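Local coordinates for protein beta-L-arabinobiosidase (Bacteroides thetaiotaomicron, PDB 5MQR) that probably hydrolyses glycosidic linkages of plant pectin as a multi-domain glycosidase, with beta-L-arabinobiosidase and possibly sialidase activity, at residues Lys449-Pro455 / Gln596-Tyr602. Sequence-based numbering, arbitrary orientation.
Sequences KLQDKDP and QEPLAEY. With CA (calcium ion), chain J.
In an antiparallel sheet, Leu450 and Asp452 pair with Tyr602 and Ala600; the axes of segments 449-452 (in the sialidase-like carbohydrate-binding module) and 600-602 approach to 4.8 Å, with 168° between N-to-C directions. Both pairs are hydrogen-bonded, and the N-H...O angle from Leu450 N to Tyr602 O, 175°, is straighter than that from Tyr602 N to Leu450 O. Between them, Gln451 and Glu601 form a non-hydrogen-bonded pair, side chains side by side on one face. With CG anti to the carbonyl carbon in both, Gln451 NE2 reaches Glu601 OE2 at 2.7 Å, nearly along its C-O axis, although amide and carboxylate planes are turned 42° apart. A leucine in place of Gln451 would probably leave Glu601 OE2 without this donor and its carboxylate freer to turn. Beyond the strands, Glu597 N donates to Lys453 O (2.9 Å). Calcium ties the end of strand 449-452 to two loops: Asp452 binds through both carboxylate oxygens, Asp454 through its backbone O and Glu597 through OE1, while Asp457 O and two waters complete the shell. Asp452 OD2 is also hydrogen-bonded to Thr571 OG1; Asp452 OD1, 2.4 Å from the calcium, accepts from Asp454 N at 3.0 Å, closing an Asx turn.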
loop_
_atom_site.group_PDB
_atom_site.type_symbol
_atom_site.label_atom_id
_atom_site.label_comp_id
_atom_site.label_asym_id
_atom_site.label_seq_id
_atom_site.Cartn_x
_atom_site.Cartn_y
_atom_site.Cartn_z
ATOM N N LYS A 449 -3.032 8.461 -26.684
ATOM C CA LYS A 449 -2.751 9.562 -27.623
ATOM C C LYS A 449 -2.643 10.878 -26.886
ATOM O O LYS A 449 -3.458 11.178 -26.029
ATOM C CB LYS A 449 -3.844 9.682 -28.682
ATOM C CG LYS A 449 -3.449 10.471 -29.928
ATOM C CD LYS A 449 -4.596 10.895 -30.853
ATOM C CE LYS A 449 -5.828 10.030 -30.760
ATOM N NZ LYS A 449 -6.757 10.165 -31.888
ATOM N N LEU A 450 -1.615 11.642 -27.252
ATOM C CA LEU A 450 -1.406 12.982 -26.793
ATOM C C LEU A 450 -1.582 13.896 -28.002
ATOM O O LEU A 450 -0.879 13.730 -28.996
ATOM C CB LEU A 450 0.010 13.116 -26.258
ATOM C CG LEU A 450 0.279 12.354 -24.957
ATOM C CD1 LEU A 450 0.337 10.862 -25.177
ATOM C CD2 LEU A 450 1.597 12.815 -24.350
ATOM N N GLN A 451 -2.513 14.846 -27.914
ATOM C CA GLN A 451 -2.689 15.875 -28.939
ATOM C C GLN A 451 -2.361 17.242 -28.341
ATOM O O GLN A 451 -2.475 17.422 -27.141
ATOM C CB GLN A 451 -4.105 15.856 -29.479
ATOM C CG GLN A 451 -4.451 14.606 -30.271
ATOM C CD GLN A 451 -5.922 14.537 -30.664
ATOM O OE1 GLN A 451 -6.813 14.619 -29.813
ATOM N NE2 GLN A 451 -6.184 14.375 -31.953
ATOM N N ASP A 452 -1.906 18.174 -29.187
ATOM C CA ASP A 452 -1.477 19.501 -28.769
ATOM C C ASP A 452 -1.642 20.545 -29.909
ATOM O O ASP A 452 -0.877 20.545 -30.896
ATOM C CB ASP A 452 -0.015 19.441 -28.317
ATOM C CG ASP A 452 0.461 20.714 -27.600
ATOM O OD1 ASP A 452 -0.162 21.785 -27.694
ATOM O OD2 ASP A 452 1.520 20.665 -26.953
ATOM N N LYS A 453 -2.631 21.423 -29.750
ATOM C CA LYS A 453 -2.767 22.598 -30.604
ATOM C C LYS A 453 -2.758 23.867 -29.777
ATOM O O LYS A 453 -3.187 24.907 -30.256
ATOM C CB LYS A 453 -4.036 22.525 -31.461
ATOM C CG LYS A 453 -5.314 22.527 -30.647
ATOM C CD LYS A 453 -6.549 22.599 -31.522
ATOM C CE LYS A 453 -6.794 21.335 -32.308
ATOM N NZ LYS A 453 -8.250 21.248 -32.630
ATOM N N ASP A 454 -2.226 23.787 -28.563
ATOM C CA ASP A 454 -2.292 24.883 -27.624
ATOM C C ASP A 454 -0.930 25.532 -27.574
ATOM O O ASP A 454 0.012 24.900 -27.132
ATOM C CB ASP A 454 -2.674 24.370 -26.224
ATOM C CG ASP A 454 -3.074 25.508 -25.264
ATOM O OD1 ASP A 454 -2.575 26.652 -25.437
ATOM O OD2 ASP A 454 -3.929 25.256 -24.362
ATOM N N PRO A 455 -0.823 26.819 -27.961
ATOM C CA PRO A 455 0.470 27.507 -27.858
ATOM C C PRO A 455 0.959 27.754 -26.457
ATOM O O PRO A 455 2.121 28.124 -26.287
ATOM C CB PRO A 455 0.203 28.878 -28.503
ATOM C CG PRO A 455 -1.056 28.702 -29.281
ATOM C CD PRO A 455 -1.858 27.711 -28.506
ATOM N N GLN A 596 -4.045 29.421 -31.972
ATOM C CA GLN A 596 -3.708 28.003 -31.963
ATOM C C GLN A 596 -2.323 27.752 -32.553
ATOM O O GLN A 596 -1.809 28.573 -33.304
ATOM C CB GLN A 596 -4.670 27.216 -32.836
ATOM C CG GLN A 596 -6.059 27.013 -32.283
ATOM C CD GLN A 596 -6.933 26.293 -33.295
ATOM O OE1 GLN A 596 -6.519 25.307 -33.907
ATOM N NE2 GLN A 596 -8.138 26.787 -33.488
ATOM N N GLU A 597 -1.748 26.599 -32.196
ATOM C CA GLU A 597 -0.512 26.051 -32.773
ATOM C C GLU A 597 -1.019 25.033 -33.761
ATOM O O GLU A 597 -2.062 24.428 -33.518
ATOM C CB GLU A 597 0.330 25.251 -31.723
ATOM C CG GLU A 597 1.503 25.970 -31.082
ATOM C CD GLU A 597 2.312 25.102 -30.067
ATOM O OE1 GLU A 597 1.888 23.995 -29.527
ATOM O OE2 GLU A 597 3.452 25.582 -29.813
ATOM N N PRO A 598 -0.256 24.742 -34.815
ATOM C CA PRO A 598 -0.670 23.600 -35.657
ATOM C C PRO A 598 -0.611 22.288 -34.871
ATOM O O PRO A 598 0.295 22.088 -34.065
ATOM C CB PRO A 598 0.358 23.595 -36.809
ATOM C CG PRO A 598 1.022 24.948 -36.759
ATOM C CD PRO A 598 0.986 25.367 -35.304
ATOM N N LEU A 599 -1.563 21.403 -35.128
ATOM C CA LEU A 599 -1.733 20.186 -34.335
ATOM C C LEU A 599 -0.515 19.278 -34.378
ATOM O O LEU A 599 -0.015 18.979 -35.457
ATOM C CB LEU A 599 -2.936 19.406 -34.856
ATOM C CG LEU A 599 -3.328 18.129 -34.105
ATOM C CD1 LEU A 599 -3.758 18.454 -32.668
ATOM C CD2 LEU A 599 -4.434 17.432 -34.907
ATOM N N ALA A 600 -0.052 18.849 -33.201
ATOM C CA ALA A 600 0.947 17.792 -33.072
ATOM C C ALA A 600 0.312 16.656 -32.307
ATOM O O ALA A 600 -0.370 16.896 -31.293
ATOM C CB ALA A 600 2.181 18.291 -32.333
ATOM N N GLU A 601 0.531 15.430 -32.794
ATOM C CA GLU A 601 0.039 14.213 -32.163
ATOM C C GLU A 601 1.199 13.265 -31.869
ATOM O O GLU A 601 2.120 13.137 -32.670
ATOM C CB GLU A 601 -0.939 13.455 -33.080
ATOM C CG GLU A 601 -2.051 14.286 -33.699
ATOM C CD GLU A 601 -3.176 13.420 -34.247
ATOM O OE1 GLU A 601 -2.912 12.521 -35.083
ATOM O OE2 GLU A 601 -4.324 13.628 -33.831
ATOM N N TYR A 602 1.100 12.558 -30.745
ATOM C CA TYR A 602 1.989 11.431 -30.417
ATOM C C TYR A 602 1.169 10.299 -29.840
ATOM O O TYR A 602 0.165 10.524 -29.168
ATOM C CB TYR A 602 3.064 11.858 -29.419
ATOM C CG TYR A 602 3.838 13.051 -29.906
ATOM C CD1 TYR A 602 4.913 12.900 -30.776
ATOM C CD2 TYR A 602 3.446 14.351 -29.557
ATOM C CE1 TYR A 602 5.611 14.006 -31.259
ATOM C CE2 TYR A 602 4.131 15.456 -30.051
ATOM C CZ TYR A 602 5.216 15.277 -30.883
ATOM O OH TYR A 602 5.893 16.372 -31.345
HETATM CA CA CA J . 1.661 23.227 -26.935
HETATM O O HOH W 1 1.824 21.324 -30.509
HETATM O O HOH W 2 -8.366 22.945 -34.647
HETATM O O HOH W 3 2.888 25.183 -26.079
HETATM O O HOH W 4 3.876 22.438 -26.330
#